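PDB 6XHH: JSC1_58120g3 from [Leptolyngbya] sp. JSC-1, which probably senses far-red light as a cyanobacteriochrome, a GAF-domain photoreceptor that carries a verdin-type bilin and absorbs far-red light in its dark state. Local coordinates for residues R13-L18 and F22-Q27; R31-E36 and V160-R165; D90-G95 and A120-E125. All blocks are in the same frame, centred on the assembly; numbering follows the deposited sequence.

Contact 1: residues R13-L18 and F22-Q27; sequences RQVSDL and FSTTTQ
Leu18 turns CG trans to its own backbone N (chi1 -165°), and Phe22 places CG trans to its carbonyl carbon (chi1 -78°). These two rotations bring the isobutyl group over one face of the ring. Leu18 CG stands 4.2 Å from the centroid of the Phe22 ring, a CH-pi contact over the face. The methyls spread toward the ring margin, where Leu18 CD1 meets Phe22 CE1 at 3.7 Å. The backbones of the same two residues are joined as well. Phe22 N donates to Leu18 O at 2.9 Å, with a nearly straight N-H...O angle of 164°. This is an i to i+4 bond in the first turn of helix 18-33. Asp17 is the N-cap of that helix; its side chain caps a backbone N of the first turn, and OD1 bonds Ser20 OG. A lighter touch lies farther back in the linker, where Val15 CG2 passes Thr24 OG1 at 4.1 Å. The Thr24 hydroxyl is already bonded to Ser20 O, within its own helix. Beyond Leu18, Phe22 packs on Leu170 and Ile174 of helix 157-178. The chemistry is thus mostly apolar: one main-chain bond belongs to the first helical turn, and dispersion between leucine and ring shields part of the aromatic face.

Contact 2: residues R31-E36 and V160-R165; sequences RLFGIE and VQLLMR. With EDO (1,2-ethanediol), chain E.
Phe33 pushes its ring end-on toward helix 157-178, and Leu162 and Leu163 receive it. The ring edge is the bump. Its CE2 corner comes to 3.7 Å from Leu163 CG, which lies close to the ring plane. Both Leu163 methyls also border this corner, at CE2. The next corner, Phe33 CZ, slides past Leu162 CD1 at 4.0 Å. The two leucines therefore form a shallow notch around the far end of the ring. Beside the ring, Leu32 and Leu162 meet tip to tip, with Leu32 CD2 3.9 Å from Leu162 CD1. That single Leu162 methyl sits in the hollow where Leu32 and the ring adjoin. Leu162 reaches this hollow with CG trans to the backbone N (chi1 -177°), which extends the side chain toward helix 18-33. Ile35 CD1 lies at the ring edge too, in its plane, and belongs to the same segment as Phe33. Replacing Phe33 with an alanine would probably open a gap before Leu163 and leave the Leu162 methyl with Leu32 as its main neighbour across the contact.

The neighbours continue the apolar layer. Leu163 packs on Leu144 and Ala146 of strand 139-148, and Leu162 touches Leu5 of helix 2-13. On the other side of the Phe33 backbone, a 1,2-ethanediol, probably from the crystallisation liquor, places O1 2.8 Å from Gly34 O and 3.0 Å from Phe33 O. Helix 18-33 ends here in a Schellman motif, with Gly34 at the C-prime position and positive phi. The whole is a helix-to-helix seam of the GAF fold, in which helices 18-33 and 157-178 pack side by side against the central antiparallel sheet.

Contact 3: residues D90-G95 and A120-E125; sequences DDIYLG and ALESFE
Ile92 and Tyr93 are the residues of 90-95 that meet helix 115-123. Asp90 marks a corner in the chain, and its carboxylate bonds His154 ND1 and Trp155 N. At Asp91, OD1 accepts from Tyr93 N at 3.0 Å, which makes an Asx turn. The N-H comes to the anti side of the carboxylate, 34° out of its plane. Ile92 then points toward the helix. Its CG2 branch slides past Leu121, with Ile92 CG2 3.9 Å from Leu121 CD1. Its other branch ends beside the aliphatic part of Glu122, where Ile92 CD1 is 4.1 Å from Glu122 CG. That same branch lies under the next side chain, for Ile92 CG1 sits 3.8 Å from the plane of the Tyr93 ring, over its centre. The Tyr93 ring is thus backed on one face by its neighbour. Its hydroxyl extends to the helix, and Tyr93 OH donates to Glu122 OE2 at 2.7 Å. The bond uses the anti lone pair of OE2. The carboxylate meets the ring at its edge, with the two planes 58° apart. The Glu122 chain is extended beyond CG (chi2 166°), which carries OE2 out to the hydroxyl. Both residues of this bond are exposed, while the Ile92-Leu121 pair is buried. Farther along, Asp91 O takes bonds from both Leu94 N and Gly95 N. The helix ends in a Schellman motif with Glu125 at C-prime. Ala120 touches the bilin, and the side chain of Leu121 is about 5 Å from it, so the contact ties the 90-95 loop to a helix that lines the chromophore pocket of the GAF domain.

In the fold
The three contacts come from a single GAF domain. Contacts 1 and 2 both use helix 18-33, contact 1 at its start and contact 2 at its end, with centres about 15 Å apart. Helix 157-178 closes contact 2 and also reaches Phe22 of contact 1. Contact 3 lies on the opposite side of the chain's centre from contact 1, about 28 Å centre to centre, and about 18 Å from the centre of contact 2. In sequence, contact 1 comes first, and both segments of contact 3 fall between the two of contact 2. The side chains of Phe22 and Leu163 stay about 13 Å and 10 Å from the bilin, while contact 3 joins a loop to the helix whose Ala120 touches it.

Contact 1: residues R13-L18 and F22-Q27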
ATOM      1  N   ARG A  13      12.102  -1.165 -14.349  1.00 33.27           N
ATOM      2  CA  ARG A  13      13.451  -0.806 -14.755  1.00 34.31           C
ATOM      3  C   ARG A  13      13.543  -0.399 -16.219  1.00 36.24           C
ATOM      4  O   ARG A  13      14.615   0.034 -16.655  1.00 36.60           O
ATOM      5  CB  ARG A  13      14.410  -1.966 -14.472  1.00 33.14           C
ATOM      6  CG  ARG A  13      15.850  -1.525 -14.298  1.00 46.19           C
ATOM      7  CD  ARG A  13      16.024  -0.658 -13.071  1.00 46.76           C
ATOM      8  NE  ARG A  13      16.155  -1.456 -11.861  1.00 46.95           N
ATOM      9  CZ  ARG A  13      17.270  -2.086 -11.504  1.00 54.07           C
ATOM     10  NH1 ARG A  13      18.352  -2.010 -12.270  1.00 50.85           N
ATOM     11  NH2 ARG A  13      17.306  -2.792 -10.381  1.00 59.52           N
ATOM     12  N   GLN A  14      12.456  -0.514 -16.986  1.00 31.31           N
ATOM     13  CA  GLN A  14      12.475  -0.083 -18.381  1.00 35.03           C
ATOM     14  C   GLN A  14      12.229   1.411 -18.546  1.00 31.68           C
ATOM     15  O   GLN A  14      12.218   1.896 -19.682  1.00 36.85           O
ATOM     16  CB  GLN A  14      11.448  -0.874 -19.200  1.00 23.90           C
ATOM     17  CG  GLN A  14      11.948  -2.262 -19.605  1.00 27.13           C
ATOM     18  CD  GLN A  14      10.865  -3.140 -20.198  1.00 29.77           C
ATOM     19  OE1 GLN A  14       9.673  -2.885 -20.030  1.00 36.41           O
ATOM     20  NE2 GLN A  14      11.279  -4.197 -20.892  1.00 38.31           N
ATOM     21  N   VAL A  15      12.033   2.149 -17.453  1.00 31.68           N
ATOM     22  CA  VAL A  15      11.968   3.604 -17.487  1.00 28.90           C
ATOM     23  C   VAL A  15      13.030   4.156 -16.543  1.00 33.98           C
ATOM     24  O   VAL A  15      13.577   3.444 -15.697  1.00 34.12           O
ATOM     25  CB  VAL A  15      10.570   4.132 -17.117  1.00 35.25           C
ATOM     26  CG1 VAL A  15       9.615   3.945 -18.287  1.00 35.50           C
ATOM     27  CG2 VAL A  15      10.055   3.420 -15.872  1.00 26.41           C
ATOM     28  N   SER A  16      13.312   5.452 -16.694  1.00 38.53           N
ATOM     29  CA  SER A  16      14.485   6.070 -16.081  1.00 42.88           C
ATOM     30  C   SER A  16      14.146   6.873 -14.830  1.00 39.12           C
ATOM     31  O   SER A  16      14.727   6.647 -13.764  1.00 36.99           O
ATOM     32  CB  SER A  16      15.188   6.970 -17.104  1.00 44.05           C
ATOM     33  OG  SER A  16      15.121   6.414 -18.407  1.00 55.18           O
ATOM     34  N   ASP A  17      13.220   7.818 -14.948  1.00 30.41           N
ATOM     35  CA  ASP A  17      12.965   8.775 -13.889  1.00 28.10           C
ATOM     36  C   ASP A  17      12.019   8.197 -12.840  1.00 28.03           C
ATOM     37  O   ASP A  17      11.219   7.294 -13.108  1.00 20.79           O
ATOM     38  CB  ASP A  17      12.368  10.054 -14.459  1.00 31.70           C
ATOM     39  CG  ASP A  17      10.986   9.837 -15.001  1.00 29.17           C
ATOM     40  OD1 ASP A  17      10.871   9.223 -16.084  1.00 34.25           O
ATOM     41  OD2 ASP A  17      10.021  10.254 -14.334  1.00 25.21           O
ATOM     42  N   LEU A  18      12.111   8.755 -11.632  1.00 25.28           N
ATOM     43  CA  LEU A  18      11.349   8.229 -10.503  1.00 23.27           C
ATOM     44  C   LEU A  18       9.844   8.385 -10.708  1.00 22.56           C
ATOM     45  O   LEU A  18       9.071   7.529 -10.271  1.00 19.49           O
ATOM     46  CB  LEU A  18      11.796   8.919  -9.212  1.00 19.71           C
ATOM     47  CG  LEU A  18      11.368   8.259  -7.898  1.00 20.72           C
ATOM     48  CD1 LEU A  18      11.940   6.868  -7.772  1.00 20.62           C
ATOM     49  CD2 LEU A  18      11.791   9.111  -6.707  1.00 21.43           C
ATOM     50  N   PHE A  22       7.168   5.304 -10.478  1.00 14.79           N
ATOM     51  CA  PHE A  22       5.964   5.304  -9.646  1.00 12.85           C
ATOM     52  C   PHE A  22       4.724   4.981 -10.465  1.00 15.07           C
ATOM     53  O   PHE A  22       3.890   4.166 -10.057  1.00 15.19           O
ATOM     54  CB  PHE A  22       5.793   6.658  -8.964  1.00 14.90           C
ATOM     55  CG  PHE A  22       6.687   6.863  -7.782  1.00 16.16           C
ATOM     56  CD1 PHE A  22       7.728   5.987  -7.510  1.00 13.70           C
ATOM     57  CD2 PHE A  22       6.489   7.950  -6.946  1.00 18.98           C
ATOM     58  CE1 PHE A  22       8.545   6.194  -6.413  1.00 18.91           C
ATOM     59  CE2 PHE A  22       7.289   8.152  -5.848  1.00 15.99           C
ATOM     60  CZ  PHE A  22       8.328   7.288  -5.588  1.00 16.68           C
ATOM     61  N   SER A  23       4.571   5.632 -11.619  1.00 14.90           N
ATOM     62  CA  SER A  23       3.365   5.431 -12.416  1.00 12.70           C
ATOM     63  C   SER A  23       3.295   4.013 -12.960  1.00 13.77           C
ATOM     64  O   SER A  23       2.248   3.359 -12.894  1.00 16.06           O
ATOM     65  CB  SER A  23       3.326   6.442 -13.560  1.00 22.11           C
ATOM     66  OG  SER A  23       3.108   7.749 -13.064  1.00 28.78           O
ATOM     67  N   THR A  24       4.408   3.520 -13.506  1.00 11.97           N
ATOM     68  CA  THR A  24       4.455   2.145 -13.985  1.00 15.40           C
ATOM     69  C   THR A  24       4.155   1.155 -12.868  1.00 15.13           C
ATOM     70  O   THR A  24       3.447   0.164 -13.083  1.00 15.81           O
ATOM     71  CB  THR A  24       5.834   1.867 -14.583  1.00 18.76           C
ATOM     72  OG1 THR A  24       6.052   2.768 -15.673  1.00 21.85           O
ATOM     73  CG2 THR A  24       5.936   0.443 -15.079  1.00 18.27           C
ATOM     74  N   THR A  25       4.697   1.402 -11.673  1.00 14.93           N
ATOM     75  CA  THR A  25       4.477   0.495 -10.553  1.00 12.16           C
ATOM     76  C   THR A  25       3.000   0.411 -10.184  1.00 13.88           C
ATOM     77  O   THR A  25       2.437  -0.688 -10.090  1.00 13.77           O
ATOM     78  CB  THR A  25       5.310   0.936  -9.355  1.00 14.00           C
ATOM     79  OG1 THR A  25       6.702   0.875  -9.711  1.00 16.52           O
ATOM     80  CG2 THR A  25       5.062   0.023  -8.183  1.00 19.28           C
ATOM     81  N   THR A  26       2.342   1.562 -10.007  1.00 12.13           N
ATOM     82  CA  THR A  26       0.933   1.522  -9.613  1.00  9.91           C
ATOM     83  C   THR A  26       0.081   0.871 -10.700  1.00 12.28           C
ATOM     84  O   THR A  26      -0.833   0.094 -10.395  1.00 13.66           O
ATOM     85  CB  THR A  26       0.398   2.919  -9.268  1.00  8.82           C
ATOM     86  OG1 THR A  26       0.576   3.811 -10.363  1.00 14.39           O
ATOM     87  CG2 THR A  26       1.074   3.500  -8.043  1.00 10.42           C
ATOM     88  N   GLN A  27       0.383   1.159 -11.975  1.00 12.68           N
ATOM     89  CA  GLN A  27      -0.354   0.560 -13.085  1.00 12.08           C
ATOM     90  C   GLN A  27      -0.182  -0.948 -13.119  1.00 12.72           C
ATOM     91  O   GLN A  27      -1.157  -1.691 -13.284  1.00 15.64           O
ATOM     92  CB  GLN A  27       0.110   1.172 -14.409  1.00 14.15           C
ATOM     93  CG  GLN A  27      -0.257   2.646 -14.601  1.00 22.84           C
ATOM     94  CD  GLN A  27      -0.159   3.115 -16.053  1.00 28.68           C
ATOM     95  OE1 GLN A  27      -0.215   2.313 -16.991  1.00 35.10           O
ATOM     96  NE2 GLN A  27       0.009   4.419 -16.238  1.00 41.16           N
TER

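Contact 2: residues R31-E36 and V160-R165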
ATOM      1  N   ARG A  31      -3.195  -3.750 -12.498  1.00 12.89           N
ATOM      2  CA  ARG A  31      -3.526  -4.724 -13.538  1.00 15.19           C
ATOM      3  C   ARG A  31      -3.372  -6.154 -13.025  1.00 14.53           C
ATOM      4  O   ARG A  31      -4.248  -7.006 -13.227  1.00 15.40           O
ATOM      5  CB  ARG A  31      -2.606  -4.484 -14.745  1.00 18.80           C
ATOM      6  CG  ARG A  31      -2.862  -5.363 -15.965  1.00 30.08           C
ATOM      7  CD  ARG A  31      -1.888  -5.028 -17.108  1.00 35.50           C
ATOM      8  NE  ARG A  31      -0.748  -5.942 -17.165  1.00 42.93           N
ATOM      9  CZ  ARG A  31      -0.555  -6.841 -18.126  1.00 39.68           C
ATOM     10  NH1 ARG A  31      -1.424  -6.953 -19.121  1.00 34.33           N
ATOM     11  NH2 ARG A  31       0.513  -7.630 -18.094  1.00 41.80           N
ATOM     12  N   LEU A  32      -2.242  -6.433 -12.370  1.00 13.15           N
ATOM     13  CA  LEU A  32      -1.960  -7.771 -11.860  1.00 13.10           C
ATOM     14  C   LEU A  32      -3.047  -8.247 -10.905  1.00 15.18           C
ATOM     15  O   LEU A  32      -3.544  -9.374 -11.018  1.00 14.73           O
ATOM     16  CB  LEU A  32      -0.601  -7.756 -11.162  1.00 13.98           C
ATOM     17  CG  LEU A  32      -0.155  -9.055 -10.493  1.00 21.24           C
ATOM     18  CD1 LEU A  32      -0.001 -10.140 -11.539  1.00 21.95           C
ATOM     19  CD2 LEU A  32       1.155  -8.836  -9.748  1.00 18.36           C
ATOM     20  N   PHE A  33      -3.435  -7.397  -9.960  1.00 12.13           N
ATOM     21  CA  PHE A  33      -4.443  -7.759  -8.970  1.00 15.19           C
ATOM     22  C   PHE A  33      -5.875  -7.606  -9.471  1.00 12.33           C
ATOM     23  O   PHE A  33      -6.803  -8.047  -8.783  1.00 15.63           O
ATOM     24  CB  PHE A  33      -4.255  -6.911  -7.706  1.00 13.47           C
ATOM     25  CG  PHE A  33      -3.073  -7.325  -6.852  1.00 13.72           C
ATOM     26  CD1 PHE A  33      -2.327  -8.457  -7.156  1.00 21.69           C
ATOM     27  CD2 PHE A  33      -2.718  -6.587  -5.736  1.00 14.99           C
ATOM     28  CE1 PHE A  33      -1.249  -8.852  -6.357  1.00 17.33           C
ATOM     29  CE2 PHE A  33      -1.634  -6.979  -4.935  1.00 22.87           C
ATOM     30  CZ  PHE A  33      -0.902  -8.105  -5.253  1.00 17.77           C
ATOM     31  N   GLY A  34      -6.075  -7.014 -10.647  1.00 12.82           N
ATOM     32  CA  GLY A  34      -7.414  -6.734 -11.137  1.00 16.94           C
ATOM     33  C   GLY A  34      -8.236  -5.940 -10.143  1.00 15.66           C
ATOM     34  O   GLY A  34      -9.380  -6.300  -9.836  1.00 16.67           O
ATOM     35  N   ILE A  35      -7.671  -4.855  -9.621  1.00 15.07           N
ATOM     36  CA  ILE A  35      -8.377  -4.072  -8.612  1.00 12.21           C
ATOM     37  C   ILE A  35      -8.575  -2.638  -9.083  1.00 14.36           C
ATOM     38  O   ILE A  35      -8.171  -2.267 -10.193  1.00 14.14           O
ATOM     39  CB  ILE A  35      -7.637  -4.089  -7.265  1.00 11.69           C
ATOM     40  CG1 ILE A  35      -6.198  -3.557  -7.429  1.00 15.12           C
ATOM     41  CG2 ILE A  35      -7.664  -5.497  -6.658  1.00 13.82           C
ATOM     42  CD1 ILE A  35      -5.370  -3.624  -6.137  1.00 14.91           C
ATOM     43  N   GLU A  36      -9.174  -1.812  -8.230  1.00 12.77           N
ATOM     44  CA  GLU A  36      -9.664  -0.511  -8.659  1.00 12.85           C
ATOM     45  C   GLU A  36      -8.724   0.644  -8.339  1.00 13.50           C
ATOM     46  O   GLU A  36      -8.831   1.691  -8.979  1.00 13.49           O
ATOM     47  CB  GLU A  36     -11.052  -0.261  -8.048  1.00 15.01           C
ATOM     48  CG  GLU A  36     -12.096  -1.163  -8.711  1.00 15.01           C
ATOM     49  CD  GLU A  36     -13.362  -1.429  -7.893  1.00 15.67           C
ATOM     50  OE1 GLU A  36     -13.417  -1.174  -6.668  1.00 14.59           O
ATOM     51  OE2 GLU A  36     -14.337  -1.912  -8.512  1.00 20.45           O
ATOM     52  N   VAL A 160       0.240 -10.331  -0.481  1.00 12.37           N
ATOM     53  CA  VAL A 160       0.868  -9.386   0.440  1.00 12.24           C
ATOM     54  C   VAL A 160       2.385  -9.454   0.309  1.00 11.98           C
ATOM     55  O   VAL A 160       3.079  -8.427   0.313  1.00 12.11           O
ATOM     56  CB  VAL A 160       0.397  -9.666   1.882  1.00 11.87           C
ATOM     57  CG1 VAL A 160       1.027  -8.681   2.836  1.00 16.74           C
ATOM     58  CG2 VAL A 160      -1.125  -9.592   1.972  1.00 16.31           C
ATOM     59  N   GLN A 161       2.925 -10.662   0.163  1.00 11.56           N
ATOM     60  CA  GLN A 161       4.360 -10.796  -0.045  1.00 14.18           C
ATOM     61  C   GLN A 161       4.796 -10.117  -1.336  1.00 15.04           C
ATOM     62  O   GLN A 161       5.804  -9.397  -1.354  1.00 12.64           O
ATOM     63  CB  GLN A 161       4.751 -12.276  -0.028  1.00 14.34           C
ATOM     64  CG  GLN A 161       4.926 -12.807   1.383  1.00 19.47           C
ATOM     65  CD  GLN A 161       4.352 -14.198   1.609  1.00 31.77           C
ATOM     66  OE1 GLN A 161       4.161 -14.973   0.673  1.00 26.45           O
ATOM     67  NE2 GLN A 161       4.073 -14.516   2.870  1.00 32.46           N
ATOM     68  N   LEU A 162       4.036 -10.302  -2.421  1.00 14.69           N
ATOM     69  CA  LEU A 162       4.348  -9.608  -3.665  1.00 14.99           C
ATOM     70  C   LEU A 162       4.363  -8.103  -3.446  1.00 11.91           C
ATOM     71  O   LEU A 162       5.283  -7.402  -3.888  1.00 14.32           O
ATOM     72  CB  LEU A 162       3.340  -9.995  -4.753  1.00 19.61           C
ATOM     73  CG  LEU A 162       3.463  -9.470  -6.197  1.00 23.77           C
ATOM     74  CD1 LEU A 162       2.946  -8.047  -6.358  1.00 20.24           C
ATOM     75  CD2 LEU A 162       4.871  -9.564  -6.709  1.00 29.52           C
ATOM     76  N   LEU A 163       3.330  -7.579  -2.780  1.00 13.35           N
ATOM     77  CA  LEU A 163       3.253  -6.139  -2.564  1.00 12.90           C
ATOM     78  C   LEU A 163       4.469  -5.629  -1.818  1.00 11.52           C
ATOM     79  O   LEU A 163       4.991  -4.554  -2.128  1.00 13.69           O
ATOM     80  CB  LEU A 163       1.985  -5.793  -1.781  1.00 12.83           C
ATOM     81  CG  LEU A 163       0.677  -5.504  -2.516  1.00 18.22           C
ATOM     82  CD1 LEU A 163      -0.429  -5.178  -1.518  1.00 23.28           C
ATOM     83  CD2 LEU A 163       0.818  -4.357  -3.524  1.00 16.19           C
ATOM     84  N   MET A 164       4.926  -6.389  -0.816  1.00 12.71           N
ATOM     85  CA  MET A 164       6.091  -5.984  -0.048  1.00 12.71           C
ATOM     86  C   MET A 164       7.354  -6.005  -0.896  1.00 11.66           C
ATOM     87  O   MET A 164       8.219  -5.142  -0.724  1.00 14.80           O
ATOM     88  CB  MET A 164       6.241  -6.885   1.182  1.00 16.52           C
ATOM     89  CG  MET A 164       5.073  -6.751   2.177  1.00 12.43           C
ATOM     90  SD  MET A 164       5.119  -7.872   3.597  1.00 17.18           S
ATOM     91  CE  MET A 164       6.598  -7.323   4.428  1.00 24.33           C
ATOM     92  N   ARG A 165       7.468  -6.954  -1.832  1.00 13.73           N
ATOM     93  CA  ARG A 165       8.637  -6.982  -2.710  1.00 13.10           C
ATOM     94  C   ARG A 165       8.604  -5.832  -3.703  1.00 11.57           C
ATOM     95  O   ARG A 165       9.648  -5.263  -4.033  1.00 13.24           O
ATOM     96  CB  ARG A 165       8.717  -8.310  -3.464  1.00 13.60           C
ATOM     97  CG  ARG A 165       8.904  -9.534  -2.580  1.00 20.48           C
ATOM     98  CD  ARG A 165      10.202  -9.488  -1.803  1.00 25.76           C
ATOM     99  NE  ARG A 165      10.089  -8.721  -0.562  1.00 24.53           N
ATOM    100  CZ  ARG A 165       9.364  -9.095   0.489  1.00 27.31           C
ATOM    101  NH1 ARG A 165       8.672 -10.225   0.461  1.00 25.36           N
ATOM    102  NH2 ARG A 165       9.329  -8.332   1.574  1.00 23.33           N
TER
HETATM  103  C1  EDO E 803     -10.658  -9.409  -7.641  1.00 24.68           C
HETATM  104  O1  EDO E 803      -9.662  -8.455  -8.044  1.00 18.10           O
HETATM  105  C2  EDO E 803     -11.989  -9.107  -8.332  1.00 18.44           C
HETATM  106  O2  EDO E 803     -11.739  -8.851  -9.724  1.00 28.11           O

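Contact 3: residues D90-G95 and A120-E125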
ATOM      1  N   ASP A  90      -9.552  -7.422   4.245  1.00 12.45           N
ATOM      2  CA  ASP A  90     -10.452  -7.841   3.172  1.00 12.62           C
ATOM      3  C   ASP A  90     -11.649  -6.903   3.057  1.00 11.67           C
ATOM      4  O   ASP A  90     -12.075  -6.552   1.955  1.00 11.14           O
ATOM      5  CB  ASP A  90     -10.971  -9.256   3.419  1.00 11.79           C
ATOM      6  CG  ASP A  90      -9.916 -10.317   3.244  1.00 12.71           C
ATOM      7  OD1 ASP A  90      -8.738  -9.959   3.060  1.00 12.82           O
ATOM      8  OD2 ASP A  90     -10.287 -11.510   3.255  1.00 14.85           O
ATOM      9  N   ASP A  91     -12.210  -6.515   4.197  1.00 14.89           N
ATOM     10  CA  ASP A  91     -13.490  -5.818   4.278  1.00 10.33           C
ATOM     11  C   ASP A  91     -13.355  -4.819   5.422  1.00 13.50           C
ATOM     12  O   ASP A  91     -13.217  -5.239   6.569  1.00 12.69           O
ATOM     13  CB  ASP A  91     -14.607  -6.831   4.541  1.00 11.27           C
ATOM     14  CG  ASP A  91     -15.997  -6.216   4.583  1.00 12.95           C
ATOM     15  OD1 ASP A  91     -16.132  -5.024   4.887  1.00 15.50           O
ATOM     16  OD2 ASP A  91     -16.958  -6.968   4.335  1.00 16.89           O
ATOM     17  N   ILE A  92     -13.385  -3.514   5.128  1.00 10.32           N
ATOM     18  CA  ILE A  92     -13.138  -2.518   6.171  1.00 11.21           C
ATOM     19  C   ILE A  92     -14.159  -2.585   7.302  1.00 13.16           C
ATOM     20  O   ILE A  92     -13.917  -2.035   8.386  1.00 12.90           O
ATOM     21  CB  ILE A  92     -13.086  -1.082   5.594  1.00 11.58           C
ATOM     22  CG1 ILE A  92     -14.451  -0.634   5.055  1.00  9.85           C
ATOM     23  CG2 ILE A  92     -11.959  -0.950   4.567  1.00 17.58           C
ATOM     24  CD1 ILE A  92     -14.498   0.880   4.776  1.00 12.58           C
ATOM     25  N   TYR A  93     -15.295  -3.237   7.088  1.00 13.74           N
ATOM     26  CA  TYR A  93     -16.302  -3.339   8.132  1.00 14.48           C
ATOM     27  C   TYR A  93     -16.147  -4.586   8.979  1.00 13.67           C
ATOM     28  O   TYR A  93     -16.865  -4.728   9.977  1.00 14.13           O
ATOM     29  CB  TYR A  93     -17.702  -3.297   7.516  1.00 14.65           C
ATOM     30  CG  TYR A  93     -17.923  -2.047   6.702  1.00 11.41           C
ATOM     31  CD1 TYR A  93     -17.834  -0.784   7.286  1.00 13.05           C
ATOM     32  CD2 TYR A  93     -18.180  -2.117   5.343  1.00 15.07           C
ATOM     33  CE1 TYR A  93     -18.029   0.373   6.540  1.00 15.35           C
ATOM     34  CE2 TYR A  93     -18.369  -0.969   4.598  1.00 13.23           C
ATOM     35  CZ  TYR A  93     -18.288   0.267   5.202  1.00 16.20           C
ATOM     36  OH  TYR A  93     -18.487   1.405   4.456  1.00 18.08           O
ATOM     37  N   LEU A  94     -15.241  -5.488   8.606  1.00 13.11           N
ATOM     38  CA  LEU A  94     -15.028  -6.713   9.362  1.00 12.14           C
ATOM     39  C   LEU A  94     -13.662  -6.794  10.021  1.00 14.70           C
ATOM     40  O   LEU A  94     -13.558  -7.355  11.111  1.00 17.33           O
ATOM     41  CB  LEU A  94     -15.232  -7.941   8.464  1.00 13.38           C
ATOM     42  CG  LEU A  94     -16.645  -8.083   7.883  1.00 16.18           C
ATOM     43  CD1 LEU A  94     -16.744  -9.292   6.981  1.00 20.38           C
ATOM     44  CD2 LEU A  94     -17.668  -8.187   9.003  1.00 23.47           C
ATOM     45  N   GLY A  95     -12.613  -6.265   9.417  1.00 14.60           N
ATOM     46  CA  GLY A  95     -11.383  -6.033  10.146  1.00 14.88           C
ATOM     47  C   GLY A  95     -10.179  -6.706   9.511  1.00 12.15           C
ATOM     48  O   GLY A  95     -10.253  -7.307   8.444  1.00 11.80           O
ATOM     49  N   ALA A 120     -12.300   7.396   7.715  1.00 11.81           N
ATOM     50  CA  ALA A 120     -11.225   7.902   6.866  1.00 13.61           C
ATOM     51  C   ALA A 120     -11.118   7.102   5.571  1.00 15.09           C
ATOM     52  O   ALA A 120     -10.999   7.676   4.482  1.00 16.14           O
ATOM     53  CB  ALA A 120      -9.902   7.864   7.632  1.00 13.84           C
ATOM     54  N   LEU A 121     -11.180   5.775   5.671  1.00 13.24           N
ATOM     55  CA  LEU A 121     -11.162   4.926   4.484  1.00 11.92           C
ATOM     56  C   LEU A 121     -12.360   5.200   3.581  1.00 15.83           C
ATOM     57  O   LEU A 121     -12.214   5.327   2.359  1.00 14.56           O
ATOM     58  CB  LEU A 121     -11.108   3.452   4.919  1.00 12.38           C
ATOM     59  CG  LEU A 121      -9.750   3.009   5.486  1.00 16.96           C
ATOM     60  CD1 LEU A 121      -9.845   1.743   6.343  1.00 15.87           C
ATOM     61  CD2 LEU A 121      -8.776   2.812   4.349  1.00 15.40           C
ATOM     62  N   GLU A 122     -13.555   5.310   4.166  1.00 13.09           N
ATOM     63  CA  GLU A 122     -14.727   5.699   3.387  1.00 15.53           C
ATOM     64  C   GLU A 122     -14.510   7.030   2.676  1.00 15.38           C
ATOM     65  O   GLU A 122     -14.946   7.207   1.531  1.00 18.66           O
ATOM     66  CB  GLU A 122     -15.959   5.766   4.294  1.00 15.58           C
ATOM     67  CG  GLU A 122     -16.554   4.408   4.660  1.00 15.81           C
ATOM     68  CD  GLU A 122     -17.526   4.513   5.811  1.00 21.58           C
ATOM     69  OE1 GLU A 122     -17.510   5.556   6.497  1.00 23.54           O
ATOM     70  OE2 GLU A 122     -18.304   3.562   6.026  1.00 19.89           O
ATOM     71  N   SER A 123     -13.828   7.982   3.326  1.00 13.22           N
ATOM     72  CA  SER A 123     -13.604   9.273   2.679  1.00 15.55           C
ATOM     73  C   SER A 123     -12.712   9.156   1.452  1.00 19.06           C
ATOM     74  O   SER A 123     -12.744  10.048   0.591  1.00 19.19           O
ATOM     75  CB  SER A 123     -13.002  10.282   3.666  1.00 13.84           C
ATOM     76  OG  SER A 123     -11.586  10.181   3.733  1.00 16.65           O
ATOM     77  N   PHE A 124     -11.920   8.088   1.350  1.00 13.28           N
ATOM     78  CA  PHE A 124     -11.095   7.839   0.180  1.00 19.70           C
ATOM     79  C   PHE A 124     -11.707   6.791  -0.741  1.00 17.06           C
ATOM     80  O   PHE A 124     -11.046   6.348  -1.692  1.00 16.08           O
ATOM     81  CB  PHE A 124      -9.687   7.440   0.625  1.00 13.53           C
ATOM     82  CG  PHE A 124      -8.951   8.554   1.327  1.00 15.76           C
ATOM     83  CD1 PHE A 124      -8.674   9.740   0.662  1.00 14.12           C
ATOM     84  CD2 PHE A 124      -8.570   8.434   2.654  1.00 21.14           C
ATOM     85  CE1 PHE A 124      -8.020  10.770   1.300  1.00 19.19           C
ATOM     86  CE2 PHE A 124      -7.911   9.470   3.298  1.00 17.75           C
ATOM     87  CZ  PHE A 124      -7.634  10.634   2.617  1.00 19.92           C
ATOM     88  N   GLU A 125     -12.969   6.410  -0.482  1.00 15.74           N
ATOM     89  CA  GLU A 125     -13.753   5.483  -1.303  1.00 12.28           C
ATOM     90  C   GLU A 125     -13.242   4.044  -1.223  1.00 16.60           C
ATOM     91  O   GLU A 125     -13.460   3.255  -2.141  1.00 19.00           O
ATOM     92  CB  GLU A 125     -13.805   5.929  -2.761  1.00 17.79           C
ATOM     93  CG  GLU A 125     -14.152   7.387  -2.922  1.00 17.73           C
ATOM     94  CD  GLU A 125     -14.489   7.708  -4.344  1.00 21.89           C
ATOM     95  OE1 GLU A 125     -15.683   7.891  -4.642  1.00 20.60           O
ATOM     96  OE2 GLU A 125     -13.564   7.756  -5.166  1.00 21.82           O
TER